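Local coordinates for protein motility-associated killing factor MakB (Vibrio cholerae serotype O1, PDB 6W1W) that probably serves as one component of a tripartite cytotoxin resembling the alpha-pore-forming toxins, which act by perforating target-cell membranes, at residues S195-S200 with V343-L348; E123-F128 with S279-S284; L109-L114 with K293-I298. All coordinates share one frame; numbering follows the deposited sequence. Where two conformers were deposited one is given.

Interaction 1 of 3, residues S195-S200 with V343-L348; sequences SMVTIS and VLVNTL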
loop_
_atom_site.group_PDB
_atom_site.type_symbol
_atom_site.label_atom_id
_atom_site.label_comp_id
_atom_site.label_asym_id
_atom_site.label_seq_id
_atom_site.Cartn_x
_atom_site.Cartn_y
_atom_site.Cartn_z
ATOM N N SER A 195 9.305 5.095 8.307
ATOM C CA SER A 195 10.632 5.629 8.035
ATOM C C SER A 195 11.099 5.150 6.670
ATOM O O SER A 195 10.868 3.995 6.297
ATOM C CB SER A 195 11.640 5.197 9.109
ATOM O OG SER A 195 11.041 5.121 10.396
ATOM N N MET A 196 11.764 6.033 5.929
ATOM C CA MET A 196 12.208 5.727 4.574
ATOM C C MET A 196 13.594 5.094 4.616
ATOM O O MET A 196 14.545 5.700 5.122
ATOM C CB MET A 196 12.213 6.988 3.705
ATOM C CG MET A 196 10.831 7.573 3.435
ATOM S SD MET A 196 9.640 6.369 2.795
ATOM C CE MET A 196 10.430 5.863 1.268
ATOM N N VAL A 197 13.707 3.886 4.077
ATOM C CA VAL A 197 14.964 3.148 4.066
ATOM C C VAL A 197 15.508 3.197 2.642
ATOM O O VAL A 197 15.040 2.477 1.755
ATOM C CB VAL A 197 14.781 1.708 4.551
ATOM C CG1 VAL A 197 16.112 0.980 4.553
ATOM C CG2 VAL A 197 14.154 1.700 5.921
ATOM N N THR A 198 16.502 4.051 2.428
ATOM C CA THR A 198 17.232 4.084 1.169
ATOM C C THR A 198 18.310 3.005 1.178
ATOM O O THR A 198 19.149 2.968 2.084
ATOM C CB THR A 198 17.861 5.457 0.962
ATOM O OG1 THR A 198 16.867 6.472 1.134
ATOM C CG2 THR A 198 18.468 5.554 -0.429
ATOM N N ILE A 199 18.283 2.127 0.181
ATOM C CA ILE A 199 19.364 1.180 -0.080
ATOM C C ILE A 199 20.085 1.654 -1.334
ATOM O O ILE A 199 19.465 1.795 -2.396
ATOM C CB ILE A 199 18.845 -0.253 -0.264
ATOM C CG1 ILE A 199 17.893 -0.639 0.863
ATOM C CG2 ILE A 199 20.003 -1.234 -0.347
ATOM C CD1 ILE A 199 17.269 -2.007 0.668
ATOM N N SER A 200 21.391 1.886 -1.223
ATOM C CA SER A 200 22.162 2.481 -2.310
ATOM C C SER A 200 23.211 1.487 -2.788
ATOM O O SER A 200 24.192 1.221 -2.085
ATOM C CB SER A 200 22.814 3.794 -1.871
ATOM O OG SER A 200 24.165 3.604 -1.498
ATOM N N VAL A 343 16.953 6.099 7.129
ATOM C CA VAL A 343 18.214 5.385 7.286
ATOM C C VAL A 343 18.692 4.937 5.910
ATOM O O VAL A 343 17.910 4.386 5.127
ATOM C CB VAL A 343 18.072 4.189 8.251
ATOM C CG1 VAL A 343 16.608 3.854 8.484
ATOM C CG2 VAL A 343 18.822 2.974 7.729
ATOM N N LEU A 344 19.967 5.191 5.612
ATOM C CA LEU A 344 20.576 4.811 4.342
ATOM C C LEU A 344 21.421 3.556 4.542
ATOM O O LEU A 344 22.394 3.572 5.305
ATOM C CB LEU A 344 21.424 5.955 3.787
ATOM C CG LEU A 344 22.471 5.624 2.716
ATOM C CD1 LEU A 344 21.839 5.021 1.470
ATOM C CD2 LEU A 344 23.279 6.859 2.354
ATOM N N VAL A 345 21.061 2.481 3.843
ATOM C CA VAL A 345 21.821 1.236 3.845
ATOM C C VAL A 345 22.760 1.284 2.641
ATOM O O VAL A 345 22.385 0.919 1.525
ATOM C CB VAL A 345 20.904 0.009 3.800
ATOM C CG1 VAL A 345 21.715 -1.264 3.941
ATOM C CG2 VAL A 345 19.844 0.093 4.881
ATOM N N ASN A 346 23.996 1.720 2.870
ATOM C CA ASN A 346 24.988 1.888 1.809
ATOM C C ASN A 346 25.754 0.576 1.628
ATOM O O ASN A 346 26.595 0.224 2.459
ATOM C CB ASN A 346 25.927 3.040 2.164
ATOM C CG ASN A 346 26.870 3.416 1.031
ATOM O OD1 ASN A 346 27.225 2.589 0.191
ATOM N ND2 ASN A 346 27.293 4.680 1.014
ATOM N N THR A 347 25.488 -0.132 0.525
ATOM C CA THR A 347 26.063 -1.460 0.332
ATOM C C THR A 347 27.468 -1.444 -0.260
ATOM O O THR A 347 28.174 -2.455 -0.157
ATOM C CB THR A 347 25.163 -2.322 -0.563
ATOM O OG1 THR A 347 25.252 -1.870 -1.919
ATOM C CG2 THR A 347 23.716 -2.257 -0.093
ATOM N N LEU A 348 27.895 -0.349 -0.883
ATOM C CA LEU A 348 29.282 -0.278 -1.325
ATOM C C LEU A 348 30.228 0.129 -0.200
ATOM O O LEU A 348 31.438 0.225 -0.431
ATOM C CB LEU A 348 29.427 0.674 -2.525
ATOM C CG LEU A 348 28.998 2.142 -2.439
ATOM C CD1 LEU A 348 30.144 3.055 -2.848
ATOM C CD2 LEU A 348 27.771 2.412 -3.306
#

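Interaction 2 of 3, residues E123-F128 with S279-S284; sequences EAQQVF and SLPALS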
loop_
_atom_site.group_PDB
_atom_site.type_symbol
_atom_site.label_atom_id
_atom_site.label_comp_id
_atom_site.label_asym_id
_atom_site.label_seq_id
_atom_site.Cartn_x
_atom_site.Cartn_y
_atom_site.Cartn_z
ATOM N N GLU A 123 -16.173 2.834 -8.024
ATOM C CA GLU A 123 -15.357 3.648 -8.918
ATOM C C GLU A 123 -13.925 3.767 -8.414
ATOM O O GLU A 123 -12.995 3.886 -9.218
ATOM C CB GLU A 123 -15.976 5.036 -9.094
ATOM C CG GLU A 123 -17.297 5.027 -9.850
ATOM C CD GLU A 123 -17.790 6.420 -10.187
ATOM O OE1 GLU A 123 -17.126 7.406 -9.795
ATOM O OE2 GLU A 123 -18.844 6.527 -10.848
ATOM N N ALA A 124 -13.726 3.726 -7.098
ATOM C CA ALA A 124 -12.367 3.739 -6.572
ATOM C C ALA A 124 -11.629 2.453 -6.910
ATOM O O ALA A 124 -10.400 2.461 -7.042
ATOM C CB ALA A 124 -12.379 3.950 -5.059
ATOM N N GLN A 125 -12.355 1.340 -7.045
ATOM C CA GLN A 125 -11.701 0.079 -7.365
ATOM C C GLN A 125 -11.198 0.060 -8.803
ATOM O O GLN A 125 -10.206 -0.614 -9.099
ATOM C CB GLN A 125 -12.661 -1.089 -7.129
ATOM C CG GLN A 125 -12.016 -2.464 -7.225
ATOM C CD GLN A 125 -13.017 -3.590 -7.054
ATOM O OE1 GLN A 125 -12.657 -4.768 -7.101
ATOM N NE2 GLN A 125 -14.283 -3.235 -6.855
ATOM N N GLN A 126 -11.862 0.787 -9.705
ATOM C CA GLN A 126 -11.447 0.775 -11.102
ATOM C C GLN A 126 -10.217 1.641 -11.331
ATOM O O GLN A 126 -9.454 1.386 -12.269
ATOM C CB GLN A 126 -12.598 1.238 -11.990
ATOM C CG GLN A 126 -13.842 0.369 -11.904
ATOM C CD GLN A 126 -15.066 1.066 -12.456
ATOM O OE1 GLN A 126 -16.118 0.453 -12.647
ATOM N NE2 GLN A 126 -14.935 2.360 -12.715
ATOM N N VAL A 127 -10.008 2.660 -10.497
ATOM C CA VAL A 127 -8.817 3.490 -10.634
ATOM C C VAL A 127 -7.565 2.678 -10.330
ATOM O O VAL A 127 -6.550 2.797 -11.023
ATOM C CB VAL A 127 -8.924 4.730 -9.731
ATOM C CG1 VAL A 127 -7.726 5.640 -9.951
ATOM C CG2 VAL A 127 -10.219 5.476 -10.007
ATOM N N PHE A 128 -7.618 1.831 -9.295
ATOM C CA PHE A 128 -6.467 0.992 -8.975
ATOM C C PHE A 128 -6.252 -0.089 -10.027
ATOM O O PHE A 128 -5.108 -0.410 -10.368
ATOM C CB PHE A 128 -6.640 0.367 -7.592
ATOM C CG PHE A 128 -6.449 1.339 -6.459
ATOM C CD1 PHE A 128 -6.996 1.091 -5.210
ATOM C CD2 PHE A 128 -5.723 2.505 -6.646
ATOM C CE1 PHE A 128 -6.826 1.990 -4.170
ATOM C CE2 PHE A 128 -5.545 3.411 -5.611
ATOM C CZ PHE A 128 -6.097 3.154 -4.370
ATOM N N SER A 279 -10.402 -6.606 -1.284
ATOM C CA SER A 279 -10.713 -5.816 -0.098
ATOM C C SER A 279 -11.703 -4.691 -0.388
ATOM O O SER A 279 -12.654 -4.484 0.373
ATOM C CB SER A 279 -9.426 -5.245 0.501
ATOM O OG SER A 279 -8.752 -4.413 -0.428
ATOM N N LEU A 280 -11.486 -3.941 -1.470
ATOM C CA LEU A 280 -12.437 -2.892 -1.834
ATOM C C LEU A 280 -13.817 -3.436 -2.180
ATOM O O LEU A 280 -14.813 -2.876 -1.689
ATOM C CB LEU A 280 -11.876 -2.038 -2.977
ATOM C CG LEU A 280 -11.133 -0.767 -2.548
ATOM C CD1 LEU A 280 -10.846 0.142 -3.736
ATOM C CD2 LEU A 280 -11.916 -0.019 -1.482
ATOM N N PRO A 281 -13.968 -4.486 -2.998
ATOM C CA PRO A 281 -15.319 -5.035 -3.209
ATOM C C PRO A 281 -15.967 -5.535 -1.932
ATOM O O PRO A 281 -17.191 -5.421 -1.783
ATOM C CB PRO A 281 -15.089 -6.174 -4.213
ATOM C CG PRO A 281 -13.640 -6.496 -4.108
ATOM C CD PRO A 281 -12.970 -5.190 -3.821
ATOM N N ALA A 282 -15.188 -6.089 -1.001
ATOM C CA ALA A 282 -15.756 -6.462 0.290
ATOM C C ALA A 282 -16.186 -5.233 1.079
ATOM O O ALA A 282 -17.145 -5.299 1.856
ATOM C CB ALA A 282 -14.753 -7.293 1.085
ATOM N N LEU A 283 -15.501 -4.102 0.886
ATOM C CA LEU A 283 -15.947 -2.859 1.506
ATOM C C LEU A 283 -17.199 -2.322 0.820
ATOM O O LEU A 283 -18.094 -1.783 1.482
ATOM C CB LEU A 283 -14.830 -1.818 1.469
ATOM C CG LEU A 283 -15.042 -0.607 2.381
ATOM C CD1 LEU A 283 -14.350 -0.826 3.725
ATOM C CD2 LEU A 283 -14.574 0.681 1.711
ATOM N N SER A 284 -17.275 -2.447 -0.507
ATOM C CA SER A 284 -18.494 -2.069 -1.216
ATOM C C SER A 284 -19.660 -2.952 -0.796
ATOM O O SER A 284 -20.777 -2.464 -0.588
ATOM C CB SER A 284 -18.277 -2.151 -2.729
ATOM O OG SER A 284 -19.249 -2.978 -3.347
#

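Interaction 3 of 3, residues L109-L114 with K293-I298; sequences LLQKTL and KVNELI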
loop_
_atom_site.group_PDB
_atom_site.type_symbol
_atom_site.label_atom_id
_atom_site.label_comp_id
_atom_site.label_asym_id
_atom_site.label_seq_id
_atom_site.Cartn_x
_atom_site.Cartn_y
_atom_site.Cartn_z
ATOM N N LEU A 109 -32.913 9.522 3.375
ATOM C CA LEU A 109 -31.674 10.285 3.481
ATOM C C LEU A 109 -30.479 9.352 3.635
ATOM O O LEU A 109 -29.423 9.580 3.031
ATOM C CB LEU A 109 -31.740 11.266 4.653
ATOM C CG LEU A 109 -30.438 12.032 4.927
ATOM C CD1 LEU A 109 -30.024 12.865 3.720
ATOM C CD2 LEU A 109 -30.562 12.899 6.174
ATOM N N LEU A 110 -30.627 8.297 4.439
ATOM C CA LEU A 110 -29.588 7.276 4.510
ATOM C C LEU A 110 -29.478 6.519 3.195
ATOM O O LEU A 110 -28.370 6.207 2.742
ATOM C CB LEU A 110 -29.880 6.304 5.654
ATOM C CG LEU A 110 -29.854 6.876 7.070
ATOM C CD1 LEU A 110 -30.411 5.862 8.050
ATOM C CD2 LEU A 110 -28.436 7.273 7.449
ATOM N N GLN A 111 -30.621 6.224 2.570
ATOM C CA GLN A 111 -30.619 5.470 1.321
ATOM C C GLN A 111 -29.867 6.210 0.224
ATOM O O GLN A 111 -29.150 5.594 -0.571
ATOM C CB GLN A 111 -32.054 5.182 0.891
ATOM C CG GLN A 111 -32.180 4.478 -0.442
ATOM C CD GLN A 111 -33.575 4.593 -1.009
ATOM O OE1 GLN A 111 -34.259 3.592 -1.212
ATOM N NE2 GLN A 111 -34.011 5.824 -1.258
ATOM N N LYS A 112 -30.012 7.535 0.165
ATOM C CA LYS A 112 -29.238 8.308 -0.801
ATOM C C LYS A 112 -27.757 8.270 -0.453
ATOM O O LYS A 112 -26.913 8.008 -1.317
ATOM C CB LYS A 112 -29.747 9.751 -0.862
ATOM C CG LYS A 112 -29.116 10.588 -1.975
ATOM C CD LYS A 112 -29.632 12.025 -1.968
ATOM C CE LYS A 112 -29.027 12.838 -0.830
ATOM N NZ LYS A 112 -27.548 12.970 -0.966
ATOM N N THR A 113 -27.424 8.512 0.818
ATOM C CA THR A 113 -26.023 8.506 1.231
ATOM C C THR A 113 -25.408 7.123 1.062
ATOM O O THR A 113 -24.260 6.999 0.618
ATOM C CB THR A 113 -25.897 8.983 2.677
ATOM O OG1 THR A 113 -26.640 10.196 2.842
ATOM C CG2 THR A 113 -24.438 9.247 3.030
ATOM N N LEU A 114 -26.158 6.072 1.403
ATOM C CA LEU A 114 -25.677 4.713 1.173
ATOM C C LEU A 114 -25.375 4.483 -0.301
ATOM O O LEU A 114 -24.294 3.998 -0.654
ATOM C CB LEU A 114 -26.704 3.697 1.675
ATOM C CG LEU A 114 -26.594 3.304 3.147
ATOM C CD1 LEU A 114 -27.831 2.550 3.584
ATOM C CD2 LEU A 114 -25.360 2.456 3.370
ATOM N N LYS A 293 -30.745 -3.396 3.993
ATOM C CA LYS A 293 -31.496 -3.283 5.237
ATOM C C LYS A 293 -32.399 -2.056 5.225
ATOM O O LYS A 293 -33.566 -2.135 5.622
ATOM C CB LYS A 293 -30.546 -3.233 6.435
ATOM C CG LYS A 293 -29.654 -4.451 6.598
ATOM C CD LYS A 293 -28.680 -4.243 7.753
ATOM C CE LYS A 293 -27.531 -5.236 7.706
ATOM N NZ LYS A 293 -26.431 -4.840 8.625
ATOM N N VAL A 294 -31.883 -0.909 4.774
ATOM C CA VAL A 294 -32.712 0.290 4.768
ATOM C C VAL A 294 -33.754 0.249 3.659
ATOM O O VAL A 294 -34.772 0.943 3.752
ATOM C CB VAL A 294 -31.853 1.562 4.652
ATOM C CG1 VAL A 294 -30.694 1.503 5.627
ATOM C CG2 VAL A 294 -31.359 1.749 3.235
ATOM N N ASN A 295 -33.534 -0.544 2.606
ATOM C CA ASN A 295 -34.568 -0.713 1.589
ATOM C C ASN A 295 -35.749 -1.493 2.146
ATOM O O ASN A 295 -36.903 -1.073 2.006
ATOM C CB ASN A 295 -33.998 -1.413 0.352
ATOM C CG ASN A 295 -33.298 -0.453 -0.600
ATOM O OD1 ASN A 295 -33.516 0.761 -0.560
ATOM N ND2 ASN A 295 -32.458 -1.001 -1.475
ATOM N N GLU A 296 -35.477 -2.627 2.798
ATOM C CA GLU A 296 -36.554 -3.442 3.353
ATOM C C GLU A 296 -37.363 -2.679 4.393
ATOM O O GLU A 296 -38.563 -2.929 4.553
ATOM C CB GLU A 296 -35.987 -4.727 3.960
ATOM C CG GLU A 296 -35.293 -5.643 2.961
ATOM C CD GLU A 296 -36.224 -6.161 1.877
ATOM O OE1 GLU A 296 -37.449 -6.247 2.122
ATOM O OE2 GLU A 296 -35.728 -6.484 0.776
ATOM N N LEU A 297 -36.736 -1.742 5.107
ATOM C CA LEU A 297 -37.472 -0.976 6.106
ATOM C C LEU A 297 -38.367 0.077 5.458
ATOM O O LEU A 297 -39.480 0.324 5.936
ATOM C CB LEU A 297 -36.503 -0.332 7.099
ATOM C CG LEU A 297 -36.210 -1.121 8.381
ATOM C CD1 LEU A 297 -37.499 -1.398 9.142
ATOM C CD2 LEU A 297 -35.470 -2.422 8.100
ATOM N N ILE A 298 -37.908 0.701 4.371
ATOM C CA ILE A 298 -38.735 1.694 3.692
ATOM C C ILE A 298 -39.965 1.038 3.077
ATOM O O ILE A 298 -41.084 1.550 3.201
ATOM C CB ILE A 298 -37.910 2.451 2.637
ATOM C CG1 ILE A 298 -36.815 3.276 3.312
ATOM C CG2 ILE A 298 -38.813 3.344 1.803
ATOM C CD1 ILE A 298 -35.892 3.982 2.341
#

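Interaction 1 of 3, residues S195-S200 with V343-L348
V197 and V343 stand side by side and point the same way from two parallel strands, with V197 CG2 4.2 Å from V343 CG1. The other branch of V197 leans along the sheet: CG1, anti to the backbone N, slants across V345 and comes to 3.8 Å from V345 CG2. I199 carries this apolar row onward, its CG2 lying 3.9 Å from T347 CG2. This face is buried, and helix 225-230 covers it through A225 and I229.

The other face carries T198, S200, L344 and N346 and is only partly buried. S200 is the residue most covered by the other segment here, and L344 CD1 is the methyl that meets it. That CD1 swings back toward the neighbouring strand and settles 3.7 Å from S200 CB, at a similar distance from T198 CG2.

Between the two faces runs a parallel backbone ladder. T198 takes part with both of its backbone polar atoms: its N-H gives a weak bond to V343 O, while its O receives V345 N in a fairly straight bond of 161°. S200 N goes to V345 O in the next rung. The ladder closes where the second strand ends. S200 O is held there by two donors from one residue, T347 N at 3.2 Å and T347 OG1 at 3.3 Å. A chi1 of 73° places the hydroxyl between the backbone N and the carbonyl carbon of T347, and the two donors approach S200 O from the same face of its plane.

Strand 193-203 also pairs antiparallel with strand 209-220 on its far edge, and strand 338-346 with 351-354. The contact is thus the central parallel pair of a four-stranded mixed sheet, backed by a helix, in which a strand near the C-terminus pairs with one from mid-sequence.

Interaction 2 of 3, residues E123-F128 with S279-S284
Q125 reaches P281 because its CG is anti to the backbone N (chi1 -171°) and the chain stays extended beyond it, carrying the amide straight across the gap between two helices. It crosses the proline ring at about a right angle. OE1 ends 3.3 Å from P281 CD and 3.6 Å from P281 CG, while NE2 lies 3.8 Å from P281 CD; within this pair of segments the amide meets ring carbons.

L280 comes from the opposite direction, and its extended second torsion (chi2 -169°) sends CD1 toward the facing helix. That one methyl does nearly all the leucine's work across the gap: it rests 3.7 Å from Q125 CA, close to the helix backbone, with A124 CB 4.3 Å away. F128 completes the setting, its CD1 being 4.2 Å from L280 CD1, with the methyl approaching the ring obliquely. The F128 ring is itself engaged edge-to-face with F23.

No hydrogen bond links the two segments; their grip is apolar, with the Q125 amide closing one side of it. P281 has no N-H to offer the preceding turn, and the helix kinks there. L280 also touches I76 of helix 69-90 and V19 of helix 9-35, and A124 touches I72, which places the leucine among four helices.

The segment axes run 9.8 Å apart and nearly antiparallel, at 173°. Such side-by-side packing of long helices around a leucine and aromatic interior is that of an elongated helical bundle, as in the alpha-pore-forming toxins that MakB resembles.

Interaction 3 of 3, residues L109-L114 with K293-I298
Two side-chain amides, those of Q111 and N295, meet with their planes turned 70° apart and their side chains crossing at about a right angle. The methyl CD1 of I298 lies over one face of the Q111 amide, 4.1 Å from Q111 CD, while N295 comes up at the OE1 end. The modelled Q111 OE1 and N295 OD1 are 3.0 Å apart; the orientation of either amide is uncertain, and which end carries the oxygen is doubtful. A chi1 of 176° and a straight chain after CG take the Q111 amide over to helix 276-302.

Deeper in, the contact is purely apolar. L114 and V294 reach toward each other tip to tip: L114 CD1 is 3.6 Å from V294 CG2 and 3.7 Å from V294 CG1, touching both branches of the valine. V294 CG2 also approaches the base of the glutamine, 4.2 Å from Q111 CB. The contact therefore passes from amides at a partly exposed border to aliphatic methyls inside.

L114 packs further against W287 and L291 of helix 276-302 and Y83 of helix 69-90, and L107 touches both V294 and I298. Close by in sequence, the C90-C106 disulfide ties the end of helix 69-90 to helix 100-151.

The axes of the two short segments pass 9.9 Å apart and run at 150°, antiparallel but noticeably splayed. Leucine and valine inside with amides at its partly exposed side make this an amphipathic helix-helix interface, here toward one end of the elongated bundle expected of an alpha-pore-forming toxin relative.

Interactions 2 and 3 join the same two helices, 100-151 and 276-302, at points whose centres lie 21 Å apart, and both are largely buried. In each a glutamine reaches over from helix 100-151, but it meets proline carbons in interaction 2 and another amide in interaction 3; the segments of interaction 2 are the more nearly antiparallel. Interaction 3 is farther from the centre of the chain. Interaction 1 lies on the opposite side of that centre, 34 and 52 Å from the other two between centres, and is part of the sheet. There backbone hydrogen bonds dominate, with one face buried and the other partly open, whereas the helix contacts depend on side chains.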